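Local coordinates for protein putative histidinol-phosphate aminotransferase (Erwinia carotovora atroseptica, PDB 3LY1) that probably works as a pyridoxal-phosphate-dependent aminotransferase of the histidinol-phosphate aminotransferase subfamily, binding pyridoxal 5'-phosphate in its active site, at residues L95-L100 with M114-V119; T174-D179 with A202-L207. All blocks are in the same frame, centred on the assembly; numbering follows the deposited sequence. Where two conformers were deposited one is given.

Interaction 1: residues L95-L100 with M114-V119; sequences LVIPEL and MKVTKV. With EDO (1,2-ethanediol), chain G.
The flat groups where Leu95-Glu99 meets Lys115-Val119 are peptide units, linked by five backbone hydrogen bonds. At one end Leu95 N gives its hydrogen to Lys115 O, and Leu95 O takes one from Thr117 N at 2.8 Å, almost in line with the carbonyl. The next donor, Ile97 N, stands 20° off the carbonyl plane of Thr117, whereas Val119 N lies in the carbonyl plane of Ile97. At the far end Glu99 N approaches Val119 O at 2.9 Å from above, 43° out of that carbonyl's plane, where the chain leaves the strand.

Side chains clothe both faces of this ladder. Over one, Leu95 and Ile97 accompany Val116 and Lys118. Ile97 CG1 sits between its backbone N and carbonyl carbon (chi1 37°), which brings CD1 within 3.8 Å of Lys118 CG and 3.9 Å of Val116 CG1. The Lys118 chain runs extended alongside Ile97; its NZ forms a salt bridge with Glu106 and donates to a water 2.8 Å away. A 1,2-ethanediol, probably from the crystallisation liquor, donates from its O2 to Glu99 O at 2.9 Å, while Glu106 and Thr101 N hold the diol as well. On the other face Val96 lies beside Thr117, and helix 129-137 packs over Val96 and Val119. Selenomethionine Met114, bent at its last torsion, has CE 4.0 Å from Leu95 CB, at the start of the ladder.

Helix 104-111 rests on Leu95, Ile97 and Val116, the face away from Val96. Two neighbouring parallel strands, connected through a helix that packs on their sheet, make a classic beta-alpha-beta crossover, here at the 115-119 edge of the mixed sheet of the aminotransferase large domain.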
loop_
_atom_site.group_PDB
_atom_site.type_symbol
_atom_site.label_atom_id
_atom_site.label_comp_id
_atom_site.label_asym_id
_atom_site.label_seq_id
_atom_site.Cartn_x
_atom_site.Cartn_y
_atom_site.Cartn_z
ATOM N N LEU A 95 7.376 -9.425 -21.693
ATOM C CA LEU A 95 7.351 -10.236 -20.478
ATOM C C LEU A 95 7.330 -11.693 -20.948
ATOM O O LEU A 95 6.496 -12.049 -21.776
ATOM C CB LEU A 95 6.085 -9.948 -19.658
ATOM C CG LEU A 95 5.802 -10.889 -18.494
ATOM C CD1 LEU A 95 6.746 -10.544 -17.387
ATOM C CD2 LEU A 95 4.330 -10.796 -18.018
ATOM N N VAL A 96 8.232 -12.506 -20.416
ATOM C CA VAL A 96 8.314 -13.945 -20.723
ATOM C C VAL A 96 7.836 -14.708 -19.495
ATOM O O VAL A 96 8.382 -14.540 -18.391
ATOM C CB VAL A 96 9.738 -14.386 -21.125
ATOM C CG1 VAL A 96 9.785 -15.905 -21.356
ATOM C CG2 VAL A 96 10.187 -13.655 -22.411
ATOM N N ILE A 97 6.777 -15.500 -19.689
ATOM C CA ILE A 97 6.143 -16.267 -18.596
ATOM C C ILE A 97 5.717 -17.649 -19.116
ATOM O O ILE A 97 5.433 -17.818 -20.355
ATOM C CB ILE A 97 4.869 -15.571 -18.016
ATOM C CG1 ILE A 97 4.030 -14.871 -19.111
ATOM C CG2 ILE A 97 5.245 -14.542 -16.872
ATOM C CD1 ILE A 97 2.552 -14.528 -18.670
ATOM N N PRO A 98 5.622 -18.612 -18.211
ATOM C CA PRO A 98 4.884 -19.859 -18.439
ATOM C C PRO A 98 3.422 -19.529 -18.668
ATOM O O PRO A 98 2.935 -18.542 -18.117
ATOM C CB PRO A 98 5.061 -20.640 -17.121
ATOM C CG PRO A 98 6.192 -19.974 -16.416
ATOM C CD PRO A 98 6.104 -18.536 -16.812
ATOM N N GLU A 99 2.735 -20.336 -19.461
ATOM C CA GLU A 99 1.371 -20.032 -19.852
ATOM C C GLU A 99 0.447 -20.081 -18.630
ATOM O O GLU A 99 -0.557 -19.351 -18.589
ATOM C CB GLU A 99 0.885 -20.991 -20.945
ATOM C CG GLU A 99 -0.521 -20.705 -21.421
ATOM C CD GLU A 99 -0.878 -21.425 -22.699
ATOM O OE1 GLU A 99 -0.076 -22.270 -23.173
ATOM O OE2 GLU A 99 -1.977 -21.142 -23.217
ATOM N N LEU A 100 0.783 -20.935 -17.664
ATOM C CA LEU A 100 -0.044 -21.172 -16.457
ATOM C C LEU A 100 0.747 -20.782 -15.195
ATOM O O LEU A 100 1.574 -21.543 -14.672
ATOM C CB LEU A 100 -0.495 -22.634 -16.340
ATOM C CG LEU A 100 -1.462 -23.005 -15.170
ATOM C CD1 LEU A 100 -2.859 -22.406 -15.437
ATOM C CD2 LEU A 100 -1.567 -24.530 -14.941
HETATM N N MSE A 114 3.420 -3.758 -22.965
HETATM C CA MSE A 114 4.433 -4.739 -23.352
HETATM C C MSE A 114 3.855 -5.948 -24.098
HETATM O O MSE A 114 2.736 -6.426 -23.804
HETATM C CB MSE A 114 5.165 -5.230 -22.107
HETATM C CG MSE A 114 5.969 -4.135 -21.441
HETATM SE SE MSE A 114 6.669 -4.707 -19.701
HETATM C CE MSE A 114 7.712 -6.303 -20.292
ATOM N N LYS A 115 4.645 -6.470 -25.027
ATOM C CA LYS A 115 4.417 -7.803 -25.554
ATOM C C LYS A 115 4.449 -8.815 -24.413
ATOM O O LYS A 115 5.325 -8.753 -23.565
ATOM C CB LYS A 115 5.521 -8.144 -26.546
ATOM C CG LYS A 115 5.400 -9.510 -27.155
ATOM C CD LYS A 115 6.475 -9.742 -28.223
ATOM C CE LYS A 115 6.227 -11.078 -28.933
ATOM N NZ LYS A 115 7.057 -11.156 -30.165
ATOM N N VAL A 116 3.510 -9.749 -24.402
ATOM C CA VAL A 116 3.485 -10.814 -23.390
ATOM C C VAL A 116 3.688 -12.130 -24.123
ATOM O O VAL A 116 2.899 -12.478 -25.001
ATOM C CB VAL A 116 2.172 -10.845 -22.623
ATOM C CG1 VAL A 116 2.131 -12.034 -21.698
ATOM C CG2 VAL A 116 2.004 -9.549 -21.813
ATOM N N THR A 117 4.775 -12.816 -23.800
ATOM C CA THR A 117 5.182 -14.026 -24.498
ATOM C C THR A 117 5.004 -15.204 -23.546
ATOM O O THR A 117 5.782 -15.373 -22.596
ATOM C CB THR A 117 6.650 -13.895 -24.995
ATOM O OG1 THR A 117 6.747 -12.800 -25.918
ATOM C CG2 THR A 117 7.124 -15.189 -25.699
ATOM N N LYS A 118 3.956 -15.995 -23.780
ATOM C CA LYS A 118 3.635 -17.132 -22.939
ATOM C C LYS A 118 4.178 -18.404 -23.579
ATOM O O LYS A 118 4.020 -18.609 -24.791
ATOM C CB LYS A 118 2.117 -17.267 -22.750
ATOM C CG LYS A 118 1.499 -16.210 -21.876
ATOM C CD LYS A 118 -0.031 -16.393 -21.798
ATOM C CE LYS A 118 -0.651 -15.164 -21.182
ATOM N NZ LYS A 118 -2.078 -15.377 -20.862
ATOM N N VAL A 119 4.840 -19.223 -22.771
ATOM C CA VAL A 119 5.435 -20.468 -23.196
ATOM C C VAL A 119 4.617 -21.632 -22.640
ATOM O O VAL A 119 4.406 -21.757 -21.421
ATOM C CB VAL A 119 6.909 -20.574 -22.719
ATOM C CG1 VAL A 119 7.509 -21.933 -23.110
ATOM C CG2 VAL A 119 7.715 -19.392 -23.273
HETATM C C1 EDO G . -0.548 -16.034 -16.399
HETATM O O1 EDO G . -0.510 -14.649 -16.776
HETATM C C2 EDO G . -1.964 -16.612 -16.192
HETATM O O2 EDO G . -1.951 -18.069 -16.345
HETATM O O HOH W 1 -2.277 -17.926 -19.812
#

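Interaction 2: residues T174-D179 with A202-L207; sequences TMFIVD and AENIIL. With PLP (pyridoxal-5'-phosphate), chain E.
Phe176 meets Asn204, the residue just before the second strand: Phe176 N donates to Asn204 O at 2.9 Å, and the same oxygen lies in plane at the edge of the Phe176 ring. The ladder continues with Ile206 N to Phe176 O, then Val178 N to Ile206 O at 2.7 Å, both nearly straight.

The Asn204 amide is turned 77° from the ring beside it, and its ND2 end is satisfied by Ile167 O and by a water 2.9 Å away, which in turn donates to Thr174 O. Thr174 OG1 is paired with Ala172 O.

Apolar contacts fill both faces. Selenomethionine Met175, bent twice beyond CG, crosses Ile206 at about a right angle, with CG 3.7 Å from Ile206 CD1; Val178 CG2 meets Ile205 CG2 on the other face.

At the strand's end Asp179 OD2 accepts the hydrogen of pyridoxal-phosphate N1 at 2.7 Å and is also bonded to Tyr146 OH, while OD1 takes Ala181 N; together these bonds fix the carboxylate's rotation. An aspartate at the C-terminal end of a parallel strand, paired with the pyridine nitrogen, is the hallmark of fold-type I pyridoxal-phosphate enzymes.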
loop_
_atom_site.group_PDB
_atom_site.type_symbol
_atom_site.label_atom_id
_atom_site.label_comp_id
_atom_site.label_asym_id
_atom_site.label_seq_id
_atom_site.Cartn_x
_atom_site.Cartn_y
_atom_site.Cartn_z
ATOM N N THR A 174 18.018 -8.590 -19.741
ATOM C CA THR A 174 17.015 -9.446 -19.125
ATOM C C THR A 174 17.034 -9.292 -17.607
ATOM O O THR A 174 18.083 -9.391 -16.989
ATOM C CB THR A 174 17.238 -10.932 -19.550
ATOM O OG1 THR A 174 17.196 -11.017 -20.994
ATOM C CG2 THR A 174 16.170 -11.858 -18.947
HETATM N N MSE A 175 15.864 -9.019 -17.040
HETATM C CA MSE A 175 15.664 -8.962 -15.588
HETATM C C MSE A 175 14.779 -10.135 -15.190
HETATM O O MSE A 175 13.732 -10.368 -15.831
HETATM C CB MSE A 175 14.998 -7.639 -15.206
HETATM C CG MSE A 175 14.553 -7.518 -13.766
HETATM SE SE MSE A 175 16.104 -7.663 -12.594
HETATM C CE MSE A 175 16.806 -5.918 -12.632
ATOM N N PHE A 176 15.178 -10.849 -14.134
ATOM C CA PHE A 176 14.455 -11.992 -13.633
ATOM C C PHE A 176 13.739 -11.537 -12.380
ATOM O O PHE A 176 14.363 -10.982 -11.481
ATOM C CB PHE A 176 15.403 -13.151 -13.283
ATOM C CG PHE A 176 16.006 -13.809 -14.462
ATOM C CD1 PHE A 176 17.159 -13.299 -15.040
ATOM C CD2 PHE A 176 15.394 -14.927 -15.031
ATOM C CE1 PHE A 176 17.693 -13.891 -16.201
ATOM C CE2 PHE A 176 15.923 -15.524 -16.171
ATOM C CZ PHE A 176 17.045 -15.004 -16.775
ATOM N N ILE A 177 12.433 -11.746 -12.328
ATOM C CA ILE A 177 11.659 -11.586 -11.106
ATOM C C ILE A 177 11.312 -12.991 -10.612
ATOM O O ILE A 177 10.623 -13.749 -11.297
ATOM C CB ILE A 177 10.352 -10.806 -11.341
ATOM C CG1 ILE A 177 10.595 -9.398 -11.916
ATOM C CG2 ILE A 177 9.516 -10.728 -10.039
ATOM C CD1 ILE A 177 9.326 -8.739 -12.504
ATOM N N VAL A 178 11.761 -13.330 -9.405
ATOM C CA VAL A 178 11.539 -14.632 -8.830
ATOM C C VAL A 178 10.657 -14.465 -7.602
ATOM O O VAL A 178 11.030 -13.766 -6.655
ATOM C CB VAL A 178 12.872 -15.367 -8.429
ATOM C CG1 VAL A 178 12.599 -16.805 -8.019
ATOM C CG2 VAL A 178 13.923 -15.311 -9.574
ATOM N N ASP A 179 9.474 -15.084 -7.651
ATOM C CA ASP A 179 8.403 -14.879 -6.676
ATOM C C ASP A 179 8.337 -16.101 -5.786
ATOM O O ASP A 179 7.848 -17.152 -6.195
ATOM C CB ASP A 179 7.074 -14.580 -7.427
ATOM C CG ASP A 179 5.902 -14.257 -6.504
ATOM O OD1 ASP A 179 5.978 -14.571 -5.260
ATOM O OD2 ASP A 179 4.871 -13.700 -7.048
ATOM N N ALA A 202 24.453 -10.551 -7.709
ATOM C CA ALA A 202 23.649 -10.494 -8.944
ATOM C C ALA A 202 22.877 -9.150 -9.078
ATOM O O ALA A 202 22.247 -8.655 -8.122
ATOM C CB ALA A 202 22.649 -11.701 -9.007
ATOM N N GLU A 203 22.932 -8.577 -10.283
ATOM C CA GLU A 203 22.238 -7.357 -10.639
ATOM C C GLU A 203 21.033 -7.590 -11.564
ATOM O O GLU A 203 20.388 -6.638 -11.974
ATOM C CB GLU A 203 23.239 -6.403 -11.298
ATOM C CG GLU A 203 24.458 -6.155 -10.367
ATOM C CD GLU A 203 25.483 -5.154 -10.885
ATOM O OE1 GLU A 203 25.124 -4.253 -11.668
ATOM O OE2 GLU A 203 26.657 -5.283 -10.478
ATOM N N ASN A 204 20.731 -8.861 -11.871
ATOM C CA ASN A 204 19.644 -9.209 -12.772
ATOM C C ASN A 204 18.544 -10.038 -12.101
ATOM O O ASN A 204 17.799 -10.757 -12.785
ATOM C CB ASN A 204 20.204 -9.919 -14.009
ATOM C CG ASN A 204 20.785 -11.316 -13.722
ATOM O OD1 ASN A 204 21.110 -11.655 -12.600
ATOM N ND2 ASN A 204 20.965 -12.103 -14.780
ATOM N N ILE A 205 18.432 -9.943 -10.776
ATOM C CA ILE A 205 17.412 -10.684 -10.044
ATOM C C ILE A 205 16.665 -9.791 -9.063
ATOM O O ILE A 205 17.297 -9.108 -8.260
ATOM C CB ILE A 205 17.993 -11.826 -9.161
ATOM C CG1 ILE A 205 18.995 -12.687 -9.915
ATOM C CG2 ILE A 205 16.832 -12.642 -8.552
ATOM C CD1 ILE A 205 19.727 -13.760 -9.038
ATOM N N ILE A 206 15.330 -9.843 -9.117
ATOM C CA ILE A 206 14.415 -9.323 -8.079
ATOM C C ILE A 206 13.733 -10.553 -7.427
ATOM O O ILE A 206 13.047 -11.345 -8.086
ATOM C CB ILE A 206 13.351 -8.319 -8.716
ATOM C CG1 ILE A 206 14.045 -7.111 -9.356
ATOM C CG2 ILE A 206 12.264 -7.885 -7.708
ATOM C CD1 ILE A 206 13.172 -6.347 -10.490
ATOM N N LEU A 207 13.979 -10.731 -6.142
ATOM C CA LEU A 207 13.282 -11.704 -5.325
ATOM C C LEU A 207 12.143 -11.007 -4.633
ATOM O O LEU A 207 12.328 -9.963 -3.986
ATOM C CB LEU A 207 14.212 -12.283 -4.283
ATOM C CG LEU A 207 13.652 -13.176 -3.185
ATOM C CD1 LEU A 207 12.905 -14.382 -3.786
ATOM C CD2 LEU A 207 14.789 -13.616 -2.293
HETATM N N1 PLP E . 2.719 -13.980 -5.519
HETATM C C2 PLP E . 1.998 -15.155 -5.585
HETATM C C2A PLP E . 2.591 -16.325 -6.329
HETATM C C3 PLP E . 0.736 -15.197 -4.991
HETATM O O3 PLP E . 0.018 -16.346 -5.073
HETATM C C4 PLP E . 0.226 -14.053 -4.338
HETATM C C4A PLP E . -1.075 -14.120 -3.579
HETATM O O4A PLP E . -2.018 -14.594 -4.191
HETATM C C5 PLP E . 0.970 -12.869 -4.292
HETATM C C6 PLP E . 2.220 -12.862 -4.912
HETATM C C5A PLP E . 0.464 -11.611 -3.620
HETATM O O4P PLP E . 0.230 -11.739 -2.205
HETATM P P PLP E . 0.416 -10.497 -1.221
HETATM O O1P PLP E . 0.105 -9.194 -1.889
HETATM O O2P PLP E . 1.859 -10.631 -0.811
HETATM O O3P PLP E . -0.546 -10.852 -0.099
HETATM O O HOH W 2 20.344 -11.049 -17.395
#

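In the fold
Both interactions belong to one mixed sheet and show how repeated beta-alpha-beta units build a cofactor platform. Interaction 1 forms its 115-119 margin and interaction 2 lies deeper inside; their centres are 16 Å apart and their nearest atoms about 6 Å. Strand 143-148 runs between them, bonded through its backbone to Val96 on one side and to Met175 and Ile177 on the other. Tyr146 of that strand ties them further: the side chains of Leu95 and Ile97 touch it, and so does that of Ile177. Interaction 2 reaches the cofactor through Asp179, whereas the Ile97 side chain of interaction 1 stays about 11 Å from it, yet about 8 Å from that of Tyr102, a cofactor-binding residue.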